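PDB 2EP5: malonyl CoA reductase (malonate semialdehyde-forming), which probably catalyses the NADPH-dependent reduction of malonyl-CoA to malonate semialdehyde (3-oxopropanoate) with release of coenzyme A. Local coordinates for residues 15-24 with 329-338; 70-79 with 93-103. One frame throughout, in Å; residues are numbered along the deposited sequence.

Interaction 1 of 2, residues 15-24 with 329-338; sequences MVGQKMVKML and LVRGAAGITI
Neither a ring nor a planar polar group takes part where Ala334 meets Val16, Lys19, Met20 and Met23, so there are no faces or edges to cover, and the fit rests on methyls, methylenes and thioether ends. The methyl of Ala334 is a knob in the hole formed by these four side chains. Met20 CG lies closest to Ala334 CB, at 3.3 Å, while Lys19 CB borders the same methyl at 3.7 Å. With so small a knob the backbones come close, and the CA atoms of Met20 and Ala334 are only 5.1 Å apart. Beyond CG, Met20 runs extended to SD and then bends (chi3 83°), which carries CE to Thr337 CG2 at 3.6 Å, the two side chains meeting at about a right angle. The hydroxyl of Thr337 is hydrogen-bonded to the side chains of Asn148 and Asn107. Helix 15-24 is the first helix of the Rossmann-type NAD(P)-binding domain, directly after strand 5-10; the C-terminal helix 334-347 returns from the dimerisation domain, and its first turn, 334-338, crosses 15-24 at -54°. Val16 straddles the start of that returning helix: both its methyls touch the N-cap residue, with CG2 3.6 Å from Ala333 CB. Near the start of helix 15-24, Met15 CE reaches Leu329 CD1 at 3.7 Å, and Met15 also packs on Met191 of the second subunit. The aliphatic part of Lys19 lies across Leu329, its CD passes obliquely over Val330 CG2, and its amine makes a long, weak ion pair with Glu54. Towards the other end, Ile338 CD1 touches both Met23 CB, at 3.8 Å, and Leu24 CG, and Met23 CE rests on the bare backbone of Gly335, 3.8 Å from its CA.

Interaction 2 of 2, residues 70-79 with 93-103; sequences TNYEDHKDVD and IELELVKNGKI
Lys102 threads past Tyr72 to reach two backbone carbonyls of the 70-79 loop. Its CB makes no close contact with that loop; CG comes to the edge of the Tyr72 ring, in its plane and 3.7 Å from CD1. CD lies 3.2 Å from His75 O with His75 CB beyond it, and CE, 3.5 Å from the same oxygen, leads on to NZ. Bends at chi2 (-84°) and chi3 (66°) fold the chain towards the carbonyls, and NZ donates to His75 O at 2.7 Å, in the carbonyl plane, and to Val78 O at 2.6 Å, from a position tilted out of it. These carbonyls belong to the ends of a type I turn, and His75 O also takes the N-H of Val78.

The Tyr72 ring is covered on both faces, by Lys76 CG from its own loop and by Asn100 CB, a CH-pi contact with CB 3.5 Å from the ring centroid. The Asn100 amide stacks with the ring, their planes 18° apart. Leu97 CD2 packs at the backbone of Tyr72, and Ile93 CG2 touches Thr70 CB at 3.5 Å. Gly101, with positive phi, closes helix 87-99 in a Schellman motif and leads the chain round to Lys102 and strand 103-106 of the Rossmann sheet. One water bridges Thr70 O to Ile93 O; a second joins Asp79 O to Ile103 N. A single ammonium group thus satisfies carbonyls at both ends of the turn, and its positive charge would probably be stabilised by their dipoles, whereas Asp77 OD1 stays 6.7 Å from Lys102 NZ, too far for an ion pair.

Both interactions border the Rossmann sheet but do not touch: their centres are 20 Å apart and their nearest atoms about 9 Å. They share strand 5-10 as a neighbour. Met20 of interaction 1 packs on Leu9, whereas His75 of interaction 2 meets Ser8 and Leu10, an alternation consistent with approach from opposite faces of the sheet. Interaction 1 joins distant parts of the chain close to the predicted active site, the side chain of Ala333 lying about 5 Å from that of Cys151 and that of Leu329 about 8 Å from that of His244. Interaction 2 links nearby parts of the nucleotide-binding domain, away from both predicted catalytic residues.

Interaction 1 of 2, residues 15-24 with 329-338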
ATOM      1  N   MET A  15       8.218 -13.019  15.030  1.00 22.97           N
ATOM      2  CA  MET A  15       8.085 -11.596  15.328  1.00 24.01           C
ATOM      3  C   MET A  15       7.979 -11.329  16.822  1.00 23.39           C
ATOM      4  O   MET A  15       8.700 -10.485  17.352  1.00 22.24           O
ATOM      5  CB  MET A  15       6.864 -10.998  14.623  1.00 26.09           C
ATOM      6  CG  MET A  15       7.076 -10.718  13.148  1.00 30.65           C
ATOM      7  SD  MET A  15       5.707  -9.784  12.408  1.00 30.65           S
ATOM      8  CE  MET A  15       6.165  -8.113  12.864  1.00 32.06           C
ATOM      9  N   VAL A  16       7.077 -12.033  17.502  1.00 24.65           N
ATOM     10  CA  VAL A  16       6.916 -11.842  18.943  1.00 24.70           C
ATOM     11  C   VAL A  16       8.214 -12.208  19.654  1.00 24.50           C
ATOM     12  O   VAL A  16       8.615 -11.554  20.619  1.00 25.75           O
ATOM     13  CB  VAL A  16       5.757 -12.692  19.503  1.00 25.50           C
ATOM     14  CG1 VAL A  16       5.810 -12.711  21.030  1.00 23.43           C
ATOM     15  CG2 VAL A  16       4.425 -12.117  19.023  1.00 22.42           C
ATOM     16  N   GLY A  17       8.877 -13.242  19.152  1.00 24.36           N
ATOM     17  CA  GLY A  17      10.137 -13.662  19.737  1.00 23.36           C
ATOM     18  C   GLY A  17      11.202 -12.586  19.645  1.00 23.51           C
ATOM     19  O   GLY A  17      11.891 -12.301  20.624  1.00 22.24           O
ATOM     20  N   GLN A  18      11.343 -11.976  18.469  1.00 23.13           N
ATOM     21  CA  GLN A  18      12.350 -10.937  18.289  1.00 23.00           C
ATOM     22  C   GLN A  18      12.038  -9.732  19.163  1.00 22.74           C
ATOM     23  O   GLN A  18      12.945  -9.113  19.708  1.00 23.92           O
ATOM     24  CB  GLN A  18      12.455 -10.543  16.810  1.00 24.21           C
ATOM     25  CG  GLN A  18      12.849 -11.721  15.909  1.00 23.89           C
ATOM     26  CD  GLN A  18      13.131 -11.308  14.475  1.00 27.09           C
ATOM     27  OE1 GLN A  18      13.084 -12.134  13.554  1.00 26.18           O
ATOM     28  NE2 GLN A  18      13.440 -10.031  14.277  1.00 23.73           N
ATOM     29  N   LYS A  19      10.759  -9.400  19.309  1.00 23.99           N
ATOM     30  CA  LYS A  19      10.367  -8.283  20.170  1.00 24.30           C
ATOM     31  C   LYS A  19      10.842  -8.564  21.600  1.00 24.15           C
ATOM     32  O   LYS A  19      11.427  -7.707  22.256  1.00 24.07           O
ATOM     33  CB  LYS A  19       8.844  -8.116  20.193  1.00 25.63           C
ATOM     34  CG  LYS A  19       8.311  -7.066  19.244  1.00 32.22           C
ATOM     35  CD  LYS A  19       8.674  -5.654  19.690  1.00 30.07           C
ATOM     36  CE  LYS A  19       8.399  -4.664  18.566  1.00 29.76           C
ATOM     37  NZ  LYS A  19       8.736  -3.265  18.940  1.00 32.21           N
ATOM     38  N   MET A  20      10.573  -9.775  22.076  1.00 22.76           N
ATOM     39  CA  MET A  20      10.961 -10.153  23.426  1.00 22.50           C
ATOM     40  C   MET A  20      12.477 -10.141  23.595  1.00 20.70           C
ATOM     41  O   MET A  20      12.993  -9.653  24.597  1.00 19.23           O
ATOM     42  CB  MET A  20      10.387 -11.534  23.764  1.00 22.90           C
ATOM     43  CG  MET A  20       8.872 -11.542  23.819  1.00 22.99           C
ATOM     44  SD  MET A  20       8.162 -13.152  24.142  1.00 24.37           S
ATOM     45  CE  MET A  20       8.293 -13.232  25.921  1.00 26.46           C
ATOM     46  N   VAL A  21      13.187 -10.685  22.614  1.00 21.37           N
ATOM     47  CA  VAL A  21      14.639 -10.701  22.672  1.00 20.49           C
ATOM     48  C   VAL A  21      15.136  -9.268  22.822  1.00 22.88           C
ATOM     49  O   VAL A  21      16.027  -8.997  23.627  1.00 22.24           O
ATOM     50  CB  VAL A  21      15.247 -11.325  21.399  1.00 20.47           C
ATOM     51  CG1 VAL A  21      16.737 -11.001  21.307  1.00 21.74           C
ATOM     52  CG2 VAL A  21      15.067 -12.833  21.428  1.00 19.08           C
ATOM     53  N   LYS A  22      14.545  -8.346  22.064  1.00 24.79           N
ATOM     54  CA  LYS A  22      14.958  -6.945  22.126  1.00 26.41           C
ATOM     55  C   LYS A  22      14.648  -6.305  23.472  1.00 26.33           C
ATOM     56  O   LYS A  22      15.460  -5.553  24.009  1.00 28.67           O
ATOM     57  CB  LYS A  22      14.296  -6.130  21.009  1.00 29.60           C
ATOM     58  CG  LYS A  22      14.891  -4.738  20.851  1.00 34.02           C
ATOM     59  CD  LYS A  22      14.259  -3.945  19.712  1.00 37.95           C
ATOM     60  CE  LYS A  22      12.823  -3.529  20.032  1.00 42.47           C
ATOM     61  NZ  LYS A  22      12.190  -2.774  18.905  1.00 43.33           N
ATOM     62  N   MET A  23      13.477  -6.607  24.021  1.00 26.40           N
ATOM     63  CA  MET A  23      13.067  -6.049  25.306  1.00 26.09           C
ATOM     64  C   MET A  23      13.840  -6.640  26.489  1.00 26.95           C
ATOM     65  O   MET A  23      14.029  -5.972  27.507  1.00 28.49           O
ATOM     66  CB  MET A  23      11.559  -6.257  25.505  1.00 25.41           C
ATOM     67  CG  MET A  23      10.688  -5.459  24.533  1.00 23.60           C
ATOM     68  SD  MET A  23       8.914  -5.794  24.709  1.00 25.75           S
ATOM     69  CE  MET A  23       8.564  -5.006  26.278  1.00 21.95           C
ATOM     70  N   LEU A  24      14.279  -7.887  26.351  1.00 26.73           N
ATOM     71  CA  LEU A  24      15.032  -8.569  27.403  1.00 28.01           C
ATOM     72  C   LEU A  24      16.531  -8.258  27.351  1.00 30.17           C
ATOM     73  O   LEU A  24      17.222  -8.316  28.364  1.00 29.78           O
ATOM     74  CB  LEU A  24      14.839 -10.085  27.290  1.00 26.06           C
ATOM     75  CG  LEU A  24      13.478 -10.673  27.672  1.00 25.91           C
ATOM     76  CD1 LEU A  24      13.432 -12.141  27.282  1.00 25.19           C
ATOM     77  CD2 LEU A  24      13.238 -10.502  29.165  1.00 21.08           C
ATOM     78  N   LEU A 329       1.982  -6.574  19.080  1.00 22.31           N
ATOM     79  CA  LEU A 329       3.254  -7.258  19.325  1.00 23.07           C
ATOM     80  C   LEU A 329       3.779  -7.093  20.752  1.00 23.43           C
ATOM     81  O   LEU A 329       4.455  -7.977  21.289  1.00 22.72           O
ATOM     82  CB  LEU A 329       4.320  -6.749  18.354  1.00 22.25           C
ATOM     83  CG  LEU A 329       4.105  -6.972  16.857  1.00 21.15           C
ATOM     84  CD1 LEU A 329       5.329  -6.455  16.108  1.00 19.61           C
ATOM     85  CD2 LEU A 329       3.896  -8.463  16.569  1.00 22.39           C
ATOM     86  N   VAL A 330       3.466  -5.952  21.351  1.00 23.70           N
ATOM     87  CA  VAL A 330       3.917  -5.627  22.697  1.00 24.19           C
ATOM     88  C   VAL A 330       2.820  -5.899  23.728  1.00 24.18           C
ATOM     89  O   VAL A 330       2.852  -6.905  24.444  1.00 24.76           O
ATOM     90  CB  VAL A 330       4.359  -4.134  22.746  1.00 22.64           C
ATOM     91  CG1 VAL A 330       4.844  -3.759  24.128  1.00 21.25           C
ATOM     92  CG2 VAL A 330       5.463  -3.905  21.727  1.00 19.21           C
ATOM     93  N   ARG A 331       1.849  -4.998  23.802  1.00 24.49           N
ATOM     94  CA  ARG A 331       0.738  -5.159  24.726  1.00 23.17           C
ATOM     95  C   ARG A 331       0.064  -6.505  24.471  1.00 22.83           C
ATOM     96  O   ARG A 331      -0.376  -7.179  25.401  1.00 23.47           O
ATOM     97  CB  ARG A 331      -0.295  -4.057  24.508  1.00 23.41           C
ATOM     98  CG  ARG A 331      -1.416  -4.078  25.528  1.00 23.98           C
ATOM     99  CD  ARG A 331      -0.891  -3.510  26.822  1.00 26.77           C
ATOM    100  NE  ARG A 331      -1.310  -4.267  27.985  1.00 25.36           N
ATOM    101  CZ  ARG A 331      -0.971  -3.949  29.226  1.00 26.34           C
ATOM    102  NH1 ARG A 331      -0.209  -2.889  29.454  1.00 25.04           N
ATOM    103  NH2 ARG A 331      -1.400  -4.683  30.239  1.00 29.26           N
ATOM    104  N   GLY A 332      -0.005  -6.886  23.201  1.00 20.57           N
ATOM    105  CA  GLY A 332      -0.661  -8.122  22.833  1.00 20.29           C
ATOM    106  C   GLY A 332       0.134  -9.405  22.911  1.00 21.47           C
ATOM    107  O   GLY A 332      -0.430 -10.469  22.672  1.00 21.59           O
ATOM    108  N   ALA A 333       1.428  -9.325  23.226  1.00 21.92           N
ATOM    109  CA  ALA A 333       2.257 -10.526  23.314  1.00 20.50           C
ATOM    110  C   ALA A 333       3.537 -10.362  24.134  1.00 21.37           C
ATOM    111  O   ALA A 333       3.538 -10.646  25.334  1.00 22.42           O
ATOM    112  CB  ALA A 333       2.598 -11.027  21.916  1.00 19.56           C
ATOM    113  N   ALA A 334       4.615  -9.904  23.490  1.00 20.02           N
ATOM    114  CA  ALA A 334       5.922  -9.726  24.140  1.00 20.78           C
ATOM    115  C   ALA A 334       5.905  -9.008  25.485  1.00 21.41           C
ATOM    116  O   ALA A 334       6.346  -9.555  26.498  1.00 23.59           O
ATOM    117  CB  ALA A 334       6.882  -9.005  23.196  1.00 21.01           C
ATOM    118  N   GLY A 335       5.402  -7.780  25.488  1.00 20.67           N
ATOM    119  CA  GLY A 335       5.354  -7.000  26.704  1.00 19.65           C
ATOM    120  C   GLY A 335       4.522  -7.561  27.841  1.00 21.68           C
ATOM    121  O   GLY A 335       4.912  -7.423  29.001  1.00 23.16           O
ATOM    122  N   ILE A 336       3.383  -8.187  27.549  1.00 21.38           N
ATOM    123  CA  ILE A 336       2.574  -8.714  28.651  1.00 21.54           C
ATOM    124  C   ILE A 336       3.158  -9.980  29.265  1.00 19.05           C
ATOM    125  O   ILE A 336       2.948 -10.244  30.441  1.00 18.72           O
ATOM    126  CB  ILE A 336       1.104  -8.991  28.246  1.00 19.88           C
ATOM    127  CG1 ILE A 336       1.048  -9.796  26.958  1.00 18.73           C
ATOM    128  CG2 ILE A 336       0.355  -7.694  28.129  1.00 22.25           C
ATOM    129  CD1 ILE A 336      -0.319 -10.321  26.664  1.00 22.75           C
ATOM    130  N   THR A 337       3.886 -10.758  28.475  1.00 18.32           N
ATOM    131  CA  THR A 337       4.503 -11.972  28.989  1.00 19.04           C
ATOM    132  C   THR A 337       5.608 -11.567  29.962  1.00 20.76           C
ATOM    133  O   THR A 337       5.719 -12.099  31.066  1.00 21.53           O
ATOM    134  CB  THR A 337       5.126 -12.805  27.861  1.00 18.14           C
ATOM    135  OG1 THR A 337       4.096 -13.252  26.978  1.00 16.46           O
ATOM    136  CG2 THR A 337       5.864 -14.018  28.431  1.00 17.48           C
ATOM    137  N   ILE A 338       6.423 -10.611  29.538  1.00 22.45           N
ATOM    138  CA  ILE A 338       7.524 -10.126  30.355  1.00 22.38           C
ATOM    139  C   ILE A 338       6.965  -9.422  31.590  1.00 22.09           C
ATOM    140  O   ILE A 338       7.499  -9.563  32.694  1.00 22.30           O
ATOM    141  CB  ILE A 338       8.422  -9.164  29.520  1.00 22.06           C
ATOM    142  CG1 ILE A 338       9.158  -9.968  28.440  1.00 20.39           C
ATOM    143  CG2 ILE A 338       9.406  -8.427  30.418  1.00 22.23           C
ATOM    144  CD1 ILE A 338       9.880  -9.112  27.408  1.00 17.28           C
TER

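Interaction 2 of 2, residues 70-79 with 93-103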
ATOM      1  N   THR A  70      13.743 -27.482  22.567  1.00 24.96           N
ATOM      2  CA  THR A  70      12.591 -27.131  23.386  1.00 25.08           C
ATOM      3  C   THR A  70      12.399 -28.159  24.509  1.00 24.07           C
ATOM      4  O   THR A  70      11.420 -28.106  25.248  1.00 23.32           O
ATOM      5  CB  THR A  70      11.315 -27.085  22.518  1.00 25.19           C
ATOM      6  OG1 THR A  70      11.156 -28.333  21.831  1.00 27.30           O
ATOM      7  CG2 THR A  70      11.421 -25.979  21.489  1.00 25.94           C
ATOM      8  N   ASN A  71      13.353 -29.078  24.638  1.00 22.84           N
ATOM      9  CA  ASN A  71      13.274 -30.133  25.642  1.00 24.07           C
ATOM     10  C   ASN A  71      13.785 -29.767  27.032  1.00 24.99           C
ATOM     11  O   ASN A  71      14.666 -28.925  27.187  1.00 26.14           O
ATOM     12  CB  ASN A  71      13.989 -31.378  25.118  1.00 23.37           C
ATOM     13  CG  ASN A  71      13.316 -31.951  23.880  1.00 26.32           C
ATOM     14  OD1 ASN A  71      13.982 -32.354  22.921  1.00 29.99           O
ATOM     15  ND2 ASN A  71      11.987 -31.991  23.895  1.00 23.96           N
ATOM     16  N   TYR A  72      13.211 -30.419  28.040  1.00 25.91           N
ATOM     17  CA  TYR A  72      13.556 -30.188  29.438  1.00 25.23           C
ATOM     18  C   TYR A  72      15.051 -30.103  29.744  1.00 25.54           C
ATOM     19  O   TYR A  72      15.496 -29.176  30.413  1.00 23.58           O
ATOM     20  CB  TYR A  72      12.940 -31.279  30.310  1.00 25.88           C
ATOM     21  CG  TYR A  72      13.386 -31.200  31.753  1.00 26.18           C
ATOM     22  CD1 TYR A  72      13.019 -30.122  32.555  1.00 27.45           C
ATOM     23  CD2 TYR A  72      14.203 -32.177  32.301  1.00 25.24           C
ATOM     24  CE1 TYR A  72      13.462 -30.018  33.873  1.00 29.09           C
ATOM     25  CE2 TYR A  72      14.654 -32.086  33.615  1.00 28.91           C
ATOM     26  CZ  TYR A  72      14.282 -31.002  34.398  1.00 30.31           C
ATOM     27  OH  TYR A  72      14.751 -30.890  35.693  1.00 29.58           O
ATOM     28  N   GLU A  73      15.819 -31.080  29.273  1.00 27.28           N
ATOM     29  CA  GLU A  73      17.259 -31.097  29.523  1.00 29.27           C
ATOM     30  C   GLU A  73      17.967 -29.776  29.213  1.00 28.86           C
ATOM     31  O   GLU A  73      18.898 -29.395  29.914  1.00 29.53           O
ATOM     32  CB  GLU A  73      17.931 -32.232  28.737  1.00 30.29           C
ATOM     33  CG  GLU A  73      17.611 -33.629  29.251  1.00 33.03           C
ATOM     34  CD  GLU A  73      17.966 -33.810  30.718  1.00 35.18           C
ATOM     35  OE1 GLU A  73      19.137 -33.588  31.084  1.00 37.70           O
ATOM     36  OE2 GLU A  73      17.076 -34.178  31.514  1.00 36.88           O
ATOM     37  N   ASP A  74      17.533 -29.073  28.169  1.00 28.56           N
ATOM     38  CA  ASP A  74      18.177 -27.809  27.811  1.00 27.27           C
ATOM     39  C   ASP A  74      17.718 -26.597  28.614  1.00 26.01           C
ATOM     40  O   ASP A  74      18.191 -25.487  28.382  1.00 24.75           O
ATOM     41  CB  ASP A  74      17.988 -27.513  26.323  1.00 27.49           C
ATOM     42  CG  ASP A  74      18.841 -28.393  25.441  1.00 28.10           C
ATOM     43  OD1 ASP A  74      20.029 -28.591  25.773  1.00 29.80           O
ATOM     44  OD2 ASP A  74      18.330 -28.872  24.407  1.00 26.67           O
ATOM     45  N   HIS A  75      16.806 -26.794  29.557  1.00 25.96           N
ATOM     46  CA  HIS A  75      16.322 -25.670  30.345  1.00 28.79           C
ATOM     47  C   HIS A  75      16.341 -25.929  31.844  1.00 30.68           C
ATOM     48  O   HIS A  75      15.657 -25.249  32.608  1.00 30.53           O
ATOM     49  CB  HIS A  75      14.904 -25.301  29.909  1.00 27.59           C
ATOM     50  CG  HIS A  75      14.799 -24.911  28.467  1.00 24.80           C
ATOM     51  ND1 HIS A  75      14.803 -25.833  27.441  1.00 24.26           N
ATOM     52  CD2 HIS A  75      14.720 -23.694  27.878  1.00 21.47           C
ATOM     53  CE1 HIS A  75      14.731 -25.201  26.283  1.00 23.33           C
ATOM     54  NE2 HIS A  75      14.680 -23.902  26.521  1.00 22.20           N
ATOM     55  N   LYS A  76      17.145 -26.901  32.261  1.00 34.00           N
ATOM     56  CA  LYS A  76      17.243 -27.258  33.668  1.00 37.01           C
ATOM     57  C   LYS A  76      17.759 -26.130  34.561  1.00 37.85           C
ATOM     58  O   LYS A  76      17.245 -25.928  35.667  1.00 37.92           O
ATOM     59  CB  LYS A  76      18.125 -28.503  33.830  1.00 38.84           C
ATOM     60  CG  LYS A  76      17.575 -29.733  33.114  1.00 43.29           C
ATOM     61  CD  LYS A  76      18.404 -30.988  33.383  1.00 47.66           C
ATOM     62  CE  LYS A  76      18.114 -31.586  34.758  1.00 50.03           C
ATOM     63  NZ  LYS A  76      18.455 -30.672  35.887  1.00 52.18           N
ATOM     64  N   ASP A  77      18.761 -25.390  34.092  1.00 37.39           N
ATOM     65  CA  ASP A  77      19.305 -24.305  34.901  1.00 37.94           C
ATOM     66  C   ASP A  77      18.526 -22.992  34.806  1.00 38.00           C
ATOM     67  O   ASP A  77      18.855 -22.029  35.499  1.00 39.23           O
ATOM     68  CB  ASP A  77      20.773 -24.046  34.547  1.00 39.81           C
ATOM     69  CG  ASP A  77      20.981 -23.762  33.074  1.00 43.29           C
ATOM     70  OD1 ASP A  77      20.116 -23.106  32.456  1.00 45.35           O
ATOM     71  OD2 ASP A  77      22.026 -24.183  32.534  1.00 45.63           O
ATOM     72  N   VAL A  78      17.494 -22.947  33.968  1.00 34.88           N
ATOM     73  CA  VAL A  78      16.721 -21.717  33.827  1.00 34.10           C
ATOM     74  C   VAL A  78      15.710 -21.538  34.955  1.00 32.60           C
ATOM     75  O   VAL A  78      15.091 -22.498  35.404  1.00 31.49           O
ATOM     76  CB  VAL A  78      15.961 -21.669  32.479  1.00 35.03           C
ATOM     77  CG1 VAL A  78      15.276 -20.325  32.324  1.00 34.72           C
ATOM     78  CG2 VAL A  78      16.922 -21.909  31.325  1.00 35.12           C
ATOM     79  N   ASP A  79      15.556 -20.298  35.410  1.00 31.19           N
ATOM     80  CA  ASP A  79      14.616 -19.986  36.474  1.00 30.10           C
ATOM     81  C   ASP A  79      13.186 -19.997  35.956  1.00 29.49           C
ATOM     82  O   ASP A  79      12.286 -20.508  36.620  1.00 30.31           O
ATOM     83  CB  ASP A  79      14.927 -18.617  37.082  1.00 33.26           C
ATOM     84  CG  ASP A  79      16.111 -18.653  38.030  1.00 35.77           C
ATOM     85  OD1 ASP A  79      16.070 -19.436  39.006  1.00 36.99           O
ATOM     86  OD2 ASP A  79      17.079 -17.898  37.800  1.00 37.81           O
ATOM     87  N   ILE A  93       5.099 -29.392  23.687  1.00 28.16           N
ATOM     88  CA  ILE A  93       6.335 -28.837  24.220  1.00 27.10           C
ATOM     89  C   ILE A  93       6.166 -28.273  25.619  1.00 26.69           C
ATOM     90  O   ILE A  93       6.835 -28.703  26.558  1.00 28.89           O
ATOM     91  CB  ILE A  93       6.882 -27.746  23.277  1.00 24.82           C
ATOM     92  CG1 ILE A  93       7.220 -28.373  21.927  1.00 20.69           C
ATOM     93  CG2 ILE A  93       8.116 -27.098  23.875  1.00 24.21           C
ATOM     94  CD1 ILE A  93       7.528 -27.356  20.835  1.00 22.85           C
ATOM     95  N   GLU A  94       5.259 -27.321  25.762  1.00 26.63           N
ATOM     96  CA  GLU A  94       5.032 -26.705  27.056  1.00 24.48           C
ATOM     97  C   GLU A  94       4.553 -27.690  28.117  1.00 25.18           C
ATOM     98  O   GLU A  94       4.884 -27.549  29.290  1.00 24.72           O
ATOM     99  CB  GLU A  94       4.037 -25.556  26.911  1.00 22.46           C
ATOM    100  CG  GLU A  94       4.524 -24.457  25.974  1.00 20.05           C
ATOM    101  CD  GLU A  94       3.563 -23.278  25.886  1.00 19.59           C
ATOM    102  OE1 GLU A  94       2.497 -23.317  26.546  1.00 16.21           O
ATOM    103  OE2 GLU A  94       3.877 -22.318  25.150  1.00 17.04           O
ATOM    104  N   LEU A  95       3.774 -28.686  27.712  1.00 25.00           N
ATOM    105  CA  LEU A  95       3.265 -29.662  28.670  1.00 25.43           C
ATOM    106  C   LEU A  95       4.393 -30.494  29.257  1.00 26.36           C
ATOM    107  O   LEU A  95       4.444 -30.708  30.473  1.00 25.04           O
ATOM    108  CB  LEU A  95       2.237 -30.585  28.008  1.00 26.33           C
ATOM    109  CG  LEU A  95       1.591 -31.659  28.890  1.00 26.06           C
ATOM    110  CD1 LEU A  95       0.953 -31.020  30.130  1.00 25.01           C
ATOM    111  CD2 LEU A  95       0.543 -32.403  28.074  1.00 25.17           C
ATOM    112  N   GLU A  96       5.296 -30.959  28.393  1.00 25.90           N
ATOM    113  CA  GLU A  96       6.424 -31.765  28.842  1.00 27.95           C
ATOM    114  C   GLU A  96       7.330 -31.011  29.790  1.00 28.31           C
ATOM    115  O   GLU A  96       7.826 -31.588  30.765  1.00 29.20           O
ATOM    116  CB  GLU A  96       7.241 -32.278  27.652  1.00 30.52           C
ATOM    117  CG  GLU A  96       6.721 -33.588  27.104  1.00 35.41           C
ATOM    118  CD  GLU A  96       6.477 -34.617  28.208  1.00 38.59           C
ATOM    119  OE1 GLU A  96       7.458 -35.023  28.876  1.00 40.01           O
ATOM    120  OE2 GLU A  96       5.304 -35.008  28.410  1.00 37.51           O
ATOM    121  N   LEU A  97       7.544 -29.726  29.506  1.00 26.60           N
ATOM    122  CA  LEU A  97       8.393 -28.890  30.349  1.00 26.19           C
ATOM    123  C   LEU A  97       7.787 -28.738  31.739  1.00 26.10           C
ATOM    124  O   LEU A  97       8.475 -28.916  32.745  1.00 24.53           O
ATOM    125  CB  LEU A  97       8.597 -27.504  29.717  1.00 25.43           C
ATOM    126  CG  LEU A  97       9.495 -27.460  28.476  1.00 27.01           C
ATOM    127  CD1 LEU A  97       9.495 -26.052  27.876  1.00 26.08           C
ATOM    128  CD2 LEU A  97      10.906 -27.901  28.853  1.00 22.10           C
ATOM    129  N   VAL A  98       6.496 -28.415  31.786  1.00 26.69           N
ATOM    130  CA  VAL A  98       5.790 -28.240  33.050  1.00 28.00           C
ATOM    131  C   VAL A  98       5.724 -29.550  33.831  1.00 28.66           C
ATOM    132  O   VAL A  98       5.755 -29.543  35.061  1.00 28.92           O
ATOM    133  CB  VAL A  98       4.356 -27.707  32.819  1.00 28.56           C
ATOM    134  CG1 VAL A  98       3.542 -27.794  34.107  1.00 27.42           C
ATOM    135  CG2 VAL A  98       4.420 -26.268  32.358  1.00 26.93           C
ATOM    136  N   LYS A  99       5.627 -30.670  33.122  1.00 29.34           N
ATOM    137  CA  LYS A  99       5.588 -31.971  33.782  1.00 30.74           C
ATOM    138  C   LYS A  99       6.946 -32.262  34.423  1.00 30.90           C
ATOM    139  O   LYS A  99       7.029 -32.939  35.447  1.00 30.41           O
ATOM    140  CB  LYS A  99       5.251 -33.077  32.783  1.00 32.42           C
ATOM    141  CG  LYS A  99       3.781 -33.193  32.445  1.00 34.84           C
ATOM    142  CD  LYS A  99       3.546 -34.369  31.511  1.00 37.10           C
ATOM    143  CE  LYS A  99       2.067 -34.580  31.230  1.00 36.95           C
ATOM    144  NZ  LYS A  99       1.854 -35.756  30.339  1.00 38.72           N
ATOM    145  N   ASN A 100       8.011 -31.749  33.815  1.00 30.33           N
ATOM    146  CA  ASN A 100       9.348 -31.963  34.348  1.00 29.25           C
ATOM    147  C   ASN A 100       9.701 -30.962  35.433  1.00 27.47           C
ATOM    148  O   ASN A 100      10.831 -30.934  35.901  1.00 29.34           O
ATOM    149  CB  ASN A 100      10.386 -31.903  33.229  1.00 32.11           C
ATOM    150  CG  ASN A 100      10.473 -33.196  32.450  1.00 33.90           C
ATOM    151  OD1 ASN A 100      10.862 -34.230  32.993  1.00 38.77           O
ATOM    152  ND2 ASN A 100      10.107 -33.151  31.176  1.00 36.25           N
ATOM    153  N   GLY A 101       8.737 -30.135  35.825  1.00 26.32           N
ATOM    154  CA  GLY A 101       8.982 -29.168  36.883  1.00 24.45           C
ATOM    155  C   GLY A 101       9.328 -27.739  36.493  1.00 23.39           C
ATOM    156  O   GLY A 101       9.558 -26.903  37.364  1.00 24.23           O
ATOM    157  N   LYS A 102       9.370 -27.441  35.202  1.00 23.07           N
ATOM    158  CA  LYS A 102       9.700 -26.086  34.759  1.00 24.63           C
ATOM    159  C   LYS A 102       8.558 -25.100  34.960  1.00 24.51           C
ATOM    160  O   LYS A 102       7.386 -25.473  34.869  1.00 24.77           O
ATOM    161  CB  LYS A 102      10.073 -26.089  33.274  1.00 22.84           C
ATOM    162  CG  LYS A 102      11.356 -26.834  32.938  1.00 24.90           C
ATOM    163  CD  LYS A 102      12.599 -25.973  33.135  1.00 24.71           C
ATOM    164  CE  LYS A 102      12.830 -25.597  34.582  1.00 24.25           C
ATOM    165  NZ  LYS A 102      14.036 -24.750  34.719  1.00 22.31           N
ATOM    166  N   ILE A 103       8.907 -23.848  35.254  1.00 24.12           N
ATOM    167  CA  ILE A 103       7.910 -22.785  35.390  1.00 24.84           C
ATOM    168  C   ILE A 103       7.819 -22.167  33.984  1.00 25.86           C
ATOM    169  O   ILE A 103       8.796 -21.606  33.479  1.00 22.97           O
ATOM    170  CB  ILE A 103       8.356 -21.686  36.374  1.00 24.72           C
ATOM    171  CG1 ILE A 103       8.433 -22.249  37.798  1.00 25.43           C
ATOM    172  CG2 ILE A 103       7.379 -20.518  36.311  1.00 22.25           C
ATOM    173  CD1 ILE A 103       8.858 -21.232  38.831  1.00 21.33           C
TER
HETATM  174  O   HOH W   1       9.397 -29.973  25.606  1.00 30.31           O
HETATM  175  O   HOH W   2      11.493 -23.119  36.133  1.00 26.82           O